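Local coordinates for protein LigF (Sphingobium sp. SYK-6, PDB 4XT0) that cleaves beta-aryl ether bonds during lignin degradation, as a beta-etherase of the glutathione S-transferase superfamily that binds glutathione, at residues 4-9 with 27-32; 20-25 with 237-242; 87-92 with 193-198; 185-190 with 231-236. All coordinates share one frame; numbering follows the deposited sequence.

From the N terminus, interaction 1 closes the first loop: 4-9 meets 27-32 after the chain has run through helix 15-26, a beta-alpha-beta crossover in the thioredoxin-like domain. Interaction 2 opens on that same helix, at 20-25, and closes only near the C terminus at 237-242, so it crosses interaction 1 and joins the two domains. Interactions 3 and 4 both fall within its long loop. Interaction 3 takes the loop 87-92, between helix 70-80 and helix 93-121, to the start of helix 195-204; interaction 4 ties the loop 185-190 to the end of helix 224-235. Their segments alternate, so these two cross, and they touch through Y193, Y187 and R236. Interaction 1 precedes both in series.

Interaction 1: residues 4-9 with 27-32; sequences MTLKLY and KGLEFE
E32 bonds through both its N and its O to the residues flanking K7: E32 N donates to L6 O (2.9 Å) and L8 N donates to E32 O (3.0 Å), so one residue of the edge strand brackets K7 in parallel register. Before the strand 32-35 begins, a water bridges L6 N and E30 O, donating to E30 O at 3.0 Å.

The charged contact lies on one face of the sheet. K7 and E32 both point there; the lysine runs extended until its last torsion turns back (chi4 -54°), bringing NZ to E32 OE1 in a salt bridge, close to the line of the C-O bond and modelled very short at 2.5 Å. Long flexible chains suit this partly exposed face. Poorly ordered M4 lies over E32, CG 3.6 Å from E32 CB.

The apolar contacts include L6 CB on F31 CB at 3.8 Å, L6 CD1 on L29 CB at 4.3 Å, and L8 CB near F31 CD2 at 4.1 Å. Beyond them L8 packs on L21 and L24 of helix 15-26, and F31 on L24.

The chemistry is thus divided: backbone bonds fix the register of this beta-alpha-beta unit, apolar side chains pack toward helix 15-26, and an ion pair crosses the two strands on the more open face.

Interaction 2: residues 20-25 with 237-242; sequences PLATLY and PAIKEM
Y25 spreads its ring under M242: CA of M242 stands over the centre of one face, 3.9 Å from the ring centroid, a CH-pi contact. The methionine side chain then crosses the tyrosine at about a right angle, its CB 3.7 Å from Y25 CD2. At the ring's edge comes E241, whose carboxylate carbon CD lies 3.5 Å from Y25 CD1, with the two planes 69° apart. Tyrosine suits the place because its broad ring covers the methionine backbone while its OH reaches beyond, bonding to Q33.

The carboxylate has a second partner: OE2 of E241 forms a salt bridge with K245. Its other oxygen, OE1, takes one hydrogen of a water that gives the second to Y25 O, 2.8 Å away, so the carbonyl is joined to the facing helix through that water.

A22, buried and small, leaves room for M242 SD and I239 CD1. The first two methionine torsions are both anti (chi1 176°), and this extended run carries M242 SD out to within 3.8 Å of A22 CB. L21 CG lies across M242 CG at 4.0 Å. A238 CB sits separately, against Y25 O.

The segment axes pass 9.0 Å apart at 122°. This is the domain interface of a glutathione transferase, where a C-terminal helix crosses the first helix of the thioredoxin-like domain.

Interaction 3: residues 87-92 with 193-198; sequences SLRPAD and YSLADI
The Y193 ring has the CD2 methyl of L88 against its CD2 and CE2 atoms, 3.8 Å from CE2, the two side chains lying alongside each other and pointing the same way. The ring is also a cation-pi partner of the R236 guanidinium. With a purely hydrocarbon side chain, leucine suits this buried spot, and its other branch serves too: L88 CD1 meets I198 CD1 at 3.9 Å.

L195 crosses L88 at about a right angle, placing CD2 3.7 Å from L88 CB and CD1 3.8 Å from R89 CG. Were an alanine here, both methyls would be missing, and L88 CB and R89 CG would probably face a gap in this packing. The charged end of R89 lies elsewhere, held by E75 and D79.

L88 O accepts from L195 N (2.9 Å), so the loop carbonyl takes a first-turn N-H that has no acceptor within the helix. Two waters also join S87 O to Y193 O, one of them weakly at the Y193 end.

S194 OG, rotated to chi1 77°, accepts from A196 N at 3.0 Å, while D197 OD2 accepts from S194 N through its anti lone pair. These reciprocal bonds make a capping box, the N-capping signature of this core helix in glutathione transferases.

Interaction 4: residues 185-190 with 231-236; sequences QDYLVD and DRINAR
R232 passes across the Y187 ring and stacks its guanidinium against the D186 carboxylate, fastening the loop 185-190 to the last turn of helix 224-235 in the all-helical C-terminal domain of this glutathione transferase. The arginine leaves the helix with CG anti to the backbone N (chi1 176°) and stays extended until it bends at chi3. Its CD therefore lies over one face of the Y187 ring, 4.0 Å from the centroid, a CH-pi contact. The ring and guanidinium planes are 74° apart, so the charged group does not stack on the tyrosine, and its cation-pi attraction is long and at most weak.

The same guanidinium lies nearly flat against D186. The two planes are 20° from parallel, and OD1 sits above the guanidinium near its rim, 3.4 Å from R232 NH2. No N-H points at that oxygen, so the salt bridge is a matter of charge alone. NH1 meanwhile donates to D186 O at 2.8 Å in a weak, bent bond. With a leucine in place of this arginine, D186 would probably be left without its opposite charge and its carbonyl without this donor.

Arginine suits the site by offering aliphatic carbons to the ring and charge to the exposed D186. I233 adds CG1 at the ring's edge, 4.4 Å from Y187 CE1. R236 has its NE held by E26, and Y187 OH lies at the edge of the R236 guanidinium, in its plane, 3.6 Å from NH1.

Interaction 1: residues 4-9 with 27-32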
# COMPACT_ATOMS: atom_id res chain seq x y z
N MET A 4 13.09 -24.12 16.49
CA MET A 4 12.26 -22.93 16.41
C MET A 4 10.92 -23.20 15.73
O MET A 4 10.83 -24.00 14.81
CB MET A 4 13.00 -21.81 15.66
CG MET A 4 14.26 -21.30 16.35
SD MET A 4 13.94 -20.46 17.91
CE MET A 4 15.53 -19.69 18.22
N THR A 5 9.88 -22.53 16.21
CA THR A 5 8.59 -22.57 15.53
C THR A 5 8.39 -21.26 14.76
O THR A 5 7.48 -21.16 13.94
CB THR A 5 7.44 -22.78 16.52
OG1 THR A 5 7.39 -21.68 17.44
CG2 THR A 5 7.62 -24.08 17.28
N LEU A 6 9.24 -20.28 15.05
CA LEU A 6 9.24 -19.00 14.33
C LEU A 6 10.59 -18.82 13.66
O LEU A 6 11.63 -18.92 14.31
CB LEU A 6 8.99 -17.82 15.27
CG LEU A 6 7.61 -17.23 15.55
CD1 LEU A 6 7.79 -16.04 16.49
CD2 LEU A 6 6.91 -16.81 14.26
N LYS A 7 10.56 -18.55 12.36
CA LYS A 7 11.78 -18.24 11.59
C LYS A 7 11.54 -17.02 10.72
O LYS A 7 10.47 -16.90 10.11
CB LYS A 7 12.20 -19.43 10.72
CG LYS A 7 12.46 -20.70 11.51
CD LYS A 7 12.81 -21.87 10.59
CE LYS A 7 12.83 -23.19 11.37
NZ LYS A 7 13.74 -23.10 12.56
N LEU A 8 12.50 -16.10 10.68
CA LEU A 8 12.43 -14.97 9.76
C LEU A 8 13.56 -15.04 8.72
O LEU A 8 14.74 -15.11 9.08
CB LEU A 8 12.51 -13.63 10.49
CG LEU A 8 12.28 -12.44 9.55
CD1 LEU A 8 10.79 -12.35 9.15
CD2 LEU A 8 12.77 -11.11 10.12
N TYR A 9 13.18 -15.01 7.46
CA TYR A 9 14.11 -14.98 6.33
C TYR A 9 14.21 -13.56 5.82
O TYR A 9 13.20 -13.00 5.38
CB TYR A 9 13.61 -15.91 5.22
CG TYR A 9 13.55 -17.35 5.65
CD1 TYR A 9 12.40 -17.87 6.24
CD2 TYR A 9 14.65 -18.18 5.49
CE1 TYR A 9 12.35 -19.19 6.64
CE2 TYR A 9 14.60 -19.50 5.88
CZ TYR A 9 13.45 -20.00 6.45
OH TYR A 9 13.41 -21.31 6.85
N LYS A 27 8.99 -7.46 20.76
CA LYS A 27 8.00 -8.30 21.46
C LYS A 27 8.67 -9.43 22.25
O LYS A 27 8.00 -10.23 22.92
CB LYS A 27 6.99 -8.84 20.44
CG LYS A 27 6.17 -7.70 19.82
CD LYS A 27 5.04 -8.22 18.91
CE LYS A 27 3.94 -8.90 19.71
NZ LYS A 27 3.38 -8.02 20.80
N GLY A 28 9.99 -9.47 22.20
CA GLY A 28 10.76 -10.44 22.96
C GLY A 28 10.52 -11.86 22.46
O GLY A 28 10.73 -12.82 23.19
N LEU A 29 10.10 -11.98 21.21
CA LEU A 29 9.78 -13.29 20.65
C LEU A 29 11.04 -14.06 20.25
O LEU A 29 11.93 -13.51 19.61
CB LEU A 29 8.86 -13.14 19.43
CG LEU A 29 7.43 -12.73 19.77
CD1 LEU A 29 6.66 -12.32 18.53
CD2 LEU A 29 6.71 -13.89 20.47
N GLU A 30 11.09 -15.33 20.63
CA GLU A 30 12.18 -16.21 20.20
C GLU A 30 11.94 -16.68 18.75
O GLU A 30 10.83 -17.08 18.38
CB GLU A 30 12.30 -17.41 21.14
CG GLU A 30 13.66 -18.06 21.11
CD GLU A 30 13.76 -19.24 22.07
OE1 GLU A 30 12.85 -19.37 22.93
OE2 GLU A 30 14.73 -20.02 21.97
N PHE A 31 12.99 -16.61 17.94
CA PHE A 31 12.89 -16.95 16.53
C PHE A 31 14.27 -17.23 15.97
O PHE A 31 15.27 -16.75 16.50
CB PHE A 31 12.24 -15.82 15.73
CG PHE A 31 13.10 -14.57 15.58
CD1 PHE A 31 13.24 -13.67 16.63
CD2 PHE A 31 13.76 -14.31 14.38
CE1 PHE A 31 14.02 -12.52 16.50
CE2 PHE A 31 14.54 -13.17 14.23
CZ PHE A 31 14.68 -12.27 15.29
N GLU A 32 14.32 -18.02 14.90
CA GLU A 32 15.57 -18.22 14.18
C GLU A 32 15.74 -17.10 13.15
O GLU A 32 14.90 -16.90 12.26
CB GLU A 32 15.60 -19.60 13.50
CG GLU A 32 16.97 -19.95 12.95
CD GLU A 32 16.97 -21.21 12.08
OE1 GLU A 32 15.94 -21.92 12.05
OE2 GLU A 32 18.01 -21.48 11.44
O HOH W 1 10.77 -19.99 17.69

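Interaction 2: residues 20-25 with 237-242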
# COMPACT_ATOMS: atom_id res chain seq x y z
N PRO A 20 9.70 -6.58 10.21
CA PRO A 20 9.39 -7.68 11.15
C PRO A 20 10.53 -8.04 12.10
O PRO A 20 10.29 -8.62 13.17
CB PRO A 20 9.07 -8.87 10.21
CG PRO A 20 9.83 -8.58 8.94
CD PRO A 20 9.85 -7.05 8.82
N LEU A 21 11.76 -7.71 11.73
CA LEU A 21 12.90 -8.00 12.59
C LEU A 21 12.78 -7.17 13.87
O LEU A 21 12.90 -7.71 14.98
CB LEU A 21 14.21 -7.71 11.85
CG LEU A 21 15.52 -8.35 12.31
CD1 LEU A 21 15.44 -9.86 12.29
CD2 LEU A 21 16.69 -7.85 11.44
N ALA A 22 12.53 -5.87 13.73
CA ALA A 22 12.35 -4.99 14.89
C ALA A 22 11.12 -5.42 15.72
O ALA A 22 11.15 -5.42 16.94
CB ALA A 22 12.21 -3.53 14.43
N THR A 23 10.04 -5.79 15.04
CA THR A 23 8.82 -6.25 15.71
C THR A 23 9.11 -7.47 16.60
O THR A 23 8.70 -7.51 17.75
CB THR A 23 7.72 -6.56 14.69
OG1 THR A 23 7.44 -5.38 13.93
CG2 THR A 23 6.41 -7.03 15.37
N LEU A 24 9.85 -8.44 16.07
CA LEU A 24 10.19 -9.65 16.80
C LEU A 24 11.01 -9.34 18.06
O LEU A 24 10.73 -9.87 19.14
CB LEU A 24 10.97 -10.62 15.89
CG LEU A 24 10.13 -11.29 14.79
CD1 LEU A 24 11.02 -11.79 13.65
CD2 LEU A 24 9.26 -12.42 15.39
N TYR A 25 12.01 -8.47 17.93
CA TYR A 25 12.84 -8.11 19.09
C TYR A 25 12.07 -7.26 20.08
O TYR A 25 12.26 -7.38 21.28
CB TYR A 25 14.09 -7.35 18.65
CG TYR A 25 15.20 -8.23 18.12
CD1 TYR A 25 16.06 -8.89 18.97
CD2 TYR A 25 15.38 -8.37 16.74
CE1 TYR A 25 17.08 -9.69 18.48
CE2 TYR A 25 16.39 -9.17 16.24
CZ TYR A 25 17.24 -9.83 17.12
OH TYR A 25 18.25 -10.62 16.63
N PRO A 237 16.21 -0.29 23.75
CA PRO A 237 16.98 -1.52 23.98
C PRO A 237 16.76 -2.61 22.92
O PRO A 237 17.72 -3.26 22.53
CB PRO A 237 16.49 -1.98 25.35
CG PRO A 237 16.14 -0.70 26.05
CD PRO A 237 15.50 0.14 24.97
N ALA A 238 15.52 -2.81 22.47
CA ALA A 238 15.23 -3.85 21.48
C ALA A 238 15.84 -3.51 20.11
O ALA A 238 16.23 -4.41 19.36
CB ALA A 238 13.71 -4.06 21.34
N ILE A 239 15.91 -2.22 19.79
CA ILE A 239 16.50 -1.79 18.51
C ILE A 239 18.02 -1.93 18.55
O ILE A 239 18.62 -2.43 17.59
CB ILE A 239 16.12 -0.33 18.17
CG1 ILE A 239 14.59 -0.19 17.99
CG2 ILE A 239 16.84 0.15 16.93
CD1 ILE A 239 13.97 -1.05 16.88
N LYS A 240 18.64 -1.51 19.65
CA LYS A 240 20.07 -1.76 19.84
C LYS A 240 20.36 -3.27 19.81
O LYS A 240 21.34 -3.69 19.19
CB LYS A 240 20.58 -1.15 21.15
CG LYS A 240 20.66 0.36 21.15
CD LYS A 240 21.38 0.88 22.39
CE LYS A 240 21.36 2.42 22.47
NZ LYS A 240 22.09 3.10 21.35
N GLU A 241 19.51 -4.07 20.45
CA GLU A 241 19.71 -5.52 20.43
C GLU A 241 19.64 -6.09 19.00
O GLU A 241 20.42 -6.97 18.63
CB GLU A 241 18.67 -6.22 21.31
CG GLU A 241 18.86 -7.73 21.40
CD GLU A 241 17.67 -8.44 22.04
OE1 GLU A 241 16.67 -7.76 22.33
OE2 GLU A 241 17.74 -9.67 22.24
N MET A 242 18.69 -5.58 18.22
CA MET A 242 18.51 -6.02 16.84
C MET A 242 19.82 -5.80 16.05
O MET A 242 20.33 -6.72 15.40
CB MET A 242 17.35 -5.26 16.18
CG MET A 242 17.15 -5.57 14.70
SD MET A 242 15.86 -4.59 13.91
CE MET A 242 16.55 -2.94 14.09
O HOH W 2 14.18 -8.95 22.55

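Interaction 3: residues 87-92 with 193-198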
# COMPACT_ATOMS: atom_id res chain seq x y z
N SER A 87 3.74 -3.78 23.36
CA SER A 87 2.54 -3.76 22.52
C SER A 87 2.67 -2.72 21.40
O SER A 87 2.86 -1.53 21.67
CB SER A 87 1.31 -3.46 23.38
OG SER A 87 0.18 -3.32 22.55
N LEU A 88 2.59 -3.15 20.14
CA LEU A 88 3.02 -2.26 19.04
C LEU A 88 1.87 -1.74 18.19
O LEU A 88 2.10 -1.07 17.19
CB LEU A 88 4.05 -2.98 18.15
CG LEU A 88 5.33 -3.45 18.87
CD1 LEU A 88 6.22 -4.34 17.99
CD2 LEU A 88 6.11 -2.26 19.38
N ARG A 89 0.63 -2.01 18.59
CA ARG A 89 -0.52 -1.31 17.98
C ARG A 89 -1.34 -0.68 19.08
O ARG A 89 -1.54 -1.30 20.12
CB ARG A 89 -1.41 -2.26 17.17
CG ARG A 89 -0.76 -2.97 15.99
CD ARG A 89 -1.85 -3.70 15.15
NE ARG A 89 -2.50 -4.75 15.93
CZ ARG A 89 -2.91 -5.93 15.45
NH1 ARG A 89 -2.75 -6.25 14.17
NH2 ARG A 89 -3.48 -6.80 16.28
N PRO A 90 -1.83 0.55 18.86
CA PRO A 90 -2.73 1.19 19.83
C PRO A 90 -3.94 0.30 20.12
O PRO A 90 -4.44 -0.35 19.20
CB PRO A 90 -3.19 2.48 19.12
CG PRO A 90 -2.16 2.74 18.05
CD PRO A 90 -1.63 1.36 17.65
N ALA A 91 -4.42 0.29 21.37
CA ALA A 91 -5.67 -0.41 21.68
C ALA A 91 -6.88 0.37 21.14
O ALA A 91 -7.90 -0.21 20.75
CB ALA A 91 -5.79 -0.64 23.20
N ASP A 92 -6.76 1.69 21.14
CA ASP A 92 -7.79 2.57 20.61
C ASP A 92 -7.88 2.38 19.08
O ASP A 92 -6.92 2.65 18.36
CB ASP A 92 -7.44 4.02 21.00
CG ASP A 92 -8.49 5.03 20.57
OD1 ASP A 92 -9.05 4.90 19.46
OD2 ASP A 92 -8.75 5.97 21.37
N TYR A 193 4.94 4.74 20.73
CA TYR A 193 5.66 3.89 19.79
C TYR A 193 4.80 2.77 19.23
O TYR A 193 4.16 2.04 19.99
CB TYR A 193 6.87 3.32 20.50
CG TYR A 193 7.82 2.48 19.68
CD1 TYR A 193 8.67 3.06 18.75
CD2 TYR A 193 7.92 1.10 19.89
CE1 TYR A 193 9.59 2.30 18.04
CE2 TYR A 193 8.84 0.33 19.19
CZ TYR A 193 9.67 0.94 18.27
OH TYR A 193 10.61 0.21 17.57
N SER A 194 4.80 2.62 17.90
CA SER A 194 3.93 1.65 17.26
C SER A 194 4.58 1.14 15.98
O SER A 194 5.69 1.56 15.62
CB SER A 194 2.56 2.27 16.95
OG SER A 194 2.62 3.11 15.79
N LEU A 195 3.88 0.23 15.31
CA LEU A 195 4.27 -0.24 13.97
C LEU A 195 4.46 0.93 12.99
O LEU A 195 5.26 0.82 12.06
CB LEU A 195 3.22 -1.21 13.41
CG LEU A 195 2.99 -2.53 14.17
CD1 LEU A 195 2.01 -3.40 13.39
CD2 LEU A 195 4.31 -3.26 14.44
N ALA A 196 3.75 2.05 13.18
CA ALA A 196 3.99 3.24 12.35
C ALA A 196 5.43 3.69 12.42
O ALA A 196 6.07 3.96 11.39
CB ALA A 196 3.08 4.40 12.76
N ASP A 197 5.95 3.81 13.65
CA ASP A 197 7.34 4.22 13.83
C ASP A 197 8.30 3.20 13.22
O ASP A 197 9.23 3.58 12.51
CB ASP A 197 7.65 4.45 15.31
CG ASP A 197 6.70 5.47 15.93
OD1 ASP A 197 6.87 6.69 15.67
OD2 ASP A 197 5.76 5.05 16.65
N ILE A 198 8.05 1.92 13.47
CA ILE A 198 8.92 0.86 12.98
C ILE A 198 8.99 0.84 11.44
O ILE A 198 10.08 0.81 10.85
CB ILE A 198 8.45 -0.53 13.52
CG1 ILE A 198 8.82 -0.70 14.99
CG2 ILE A 198 9.05 -1.67 12.70
CD1 ILE A 198 8.14 -1.92 15.65
O HOH W 3 1.64 0.84 20.08
O HOH W 4 4.87 0.31 22.88

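Interaction 4: residues 185-190 with 231-236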
# COMPACT_ATOMS: atom_id res chain seq x y z
N GLN A 185 5.74 16.00 18.27
CA GLN A 185 5.50 14.90 19.20
C GLN A 185 6.58 13.83 19.02
O GLN A 185 7.29 13.85 18.01
CB GLN A 185 4.09 14.31 18.99
CG GLN A 185 3.80 13.77 17.60
CD GLN A 185 2.33 13.39 17.41
OE1 GLN A 185 1.44 14.21 17.64
NE2 GLN A 185 2.08 12.17 16.96
N ASP A 186 6.69 12.92 19.98
CA ASP A 186 7.81 11.97 20.04
C ASP A 186 7.69 10.82 19.05
O ASP A 186 8.70 10.30 18.59
CB ASP A 186 7.97 11.39 21.45
CG ASP A 186 8.60 12.36 22.45
OD1 ASP A 186 9.09 13.44 22.03
OD2 ASP A 186 8.60 12.04 23.66
N TYR A 187 6.47 10.42 18.74
CA TYR A 187 6.25 9.28 17.86
C TYR A 187 5.15 9.61 16.86
O TYR A 187 4.40 10.57 17.07
CB TYR A 187 5.90 8.02 18.66
CG TYR A 187 7.03 7.53 19.56
CD1 TYR A 187 8.11 6.85 19.03
CD2 TYR A 187 6.99 7.72 20.94
CE1 TYR A 187 9.14 6.39 19.83
CE2 TYR A 187 8.03 7.26 21.76
CZ TYR A 187 9.10 6.59 21.19
OH TYR A 187 10.14 6.12 21.97
N LEU A 188 5.02 8.82 15.80
CA LEU A 188 4.13 9.23 14.71
C LEU A 188 2.65 9.28 15.15
O LEU A 188 1.92 10.19 14.74
CB LEU A 188 4.32 8.32 13.50
CG LEU A 188 5.68 8.56 12.83
CD1 LEU A 188 6.00 7.50 11.79
CD2 LEU A 188 5.76 9.96 12.22
N VAL A 189 2.21 8.33 15.99
CA VAL A 189 0.86 8.38 16.58
C VAL A 189 1.01 8.73 18.06
O VAL A 189 1.87 8.17 18.75
CB VAL A 189 0.12 7.02 16.43
CG1 VAL A 189 -1.35 7.11 16.90
CG2 VAL A 189 0.21 6.53 14.96
N ASP A 190 0.18 9.64 18.57
CA ASP A 190 0.47 10.26 19.87
C ASP A 190 0.19 9.33 21.06
O ASP A 190 0.43 9.70 22.20
CB ASP A 190 -0.29 11.60 20.03
CG ASP A 190 -1.82 11.47 19.93
OD1 ASP A 190 -2.38 10.35 20.07
OD2 ASP A 190 -2.48 12.52 19.77
N ASP A 231 17.07 9.24 16.59
CA ASP A 231 17.90 9.02 17.78
C ASP A 231 17.15 8.24 18.85
O ASP A 231 17.69 7.31 19.46
CB ASP A 231 18.36 10.35 18.36
CG ASP A 231 19.49 10.98 17.57
OD1 ASP A 231 19.98 10.35 16.60
OD2 ASP A 231 19.90 12.10 17.91
N ARG A 232 15.90 8.65 19.09
CA ARG A 232 15.00 8.05 20.08
C ARG A 232 14.82 6.55 19.82
O ARG A 232 14.98 5.71 20.72
CB ARG A 232 13.66 8.81 20.02
CG ARG A 232 12.52 8.31 20.89
CD ARG A 232 11.34 9.32 20.86
NE ARG A 232 11.79 10.68 21.18
CZ ARG A 232 11.71 11.72 20.35
NH1 ARG A 232 11.16 11.60 19.15
NH2 ARG A 232 12.17 12.91 20.74
N ILE A 233 14.49 6.19 18.59
CA ILE A 233 14.26 4.79 18.27
C ILE A 233 15.57 4.01 18.37
O ILE A 233 15.60 2.90 18.90
CB ILE A 233 13.62 4.65 16.88
CG1 ILE A 233 12.27 5.36 16.89
CG2 ILE A 233 13.46 3.19 16.52
CD1 ILE A 233 11.59 5.37 15.56
N ASN A 234 16.66 4.60 17.89
CA ASN A 234 17.97 3.97 17.98
C ASN A 234 18.45 3.74 19.43
O ASN A 234 19.33 2.91 19.67
CB ASN A 234 19.01 4.79 17.21
CG ASN A 234 19.12 4.36 15.76
OD1 ASN A 234 19.39 3.19 15.48
ND2 ASN A 234 18.94 5.29 14.84
N ALA A 235 17.89 4.49 20.38
CA ALA A 235 18.25 4.30 21.79
C ALA A 235 17.45 3.19 22.48
O ALA A 235 17.80 2.77 23.59
CB ALA A 235 18.08 5.62 22.54
N ARG A 236 16.37 2.72 21.86
CA ARG A 236 15.53 1.68 22.46
C ARG A 236 16.32 0.39 22.59
O ARG A 236 17.03 0.02 21.67
CB ARG A 236 14.27 1.43 21.62
CG ARG A 236 13.35 2.64 21.47
CD ARG A 236 12.12 2.31 20.63
NE ARG A 236 11.36 1.19 21.18
CZ ARG A 236 10.40 1.33 22.09
NH1 ARG A 236 10.07 2.54 22.53
NH2 ARG A 236 9.75 0.26 22.55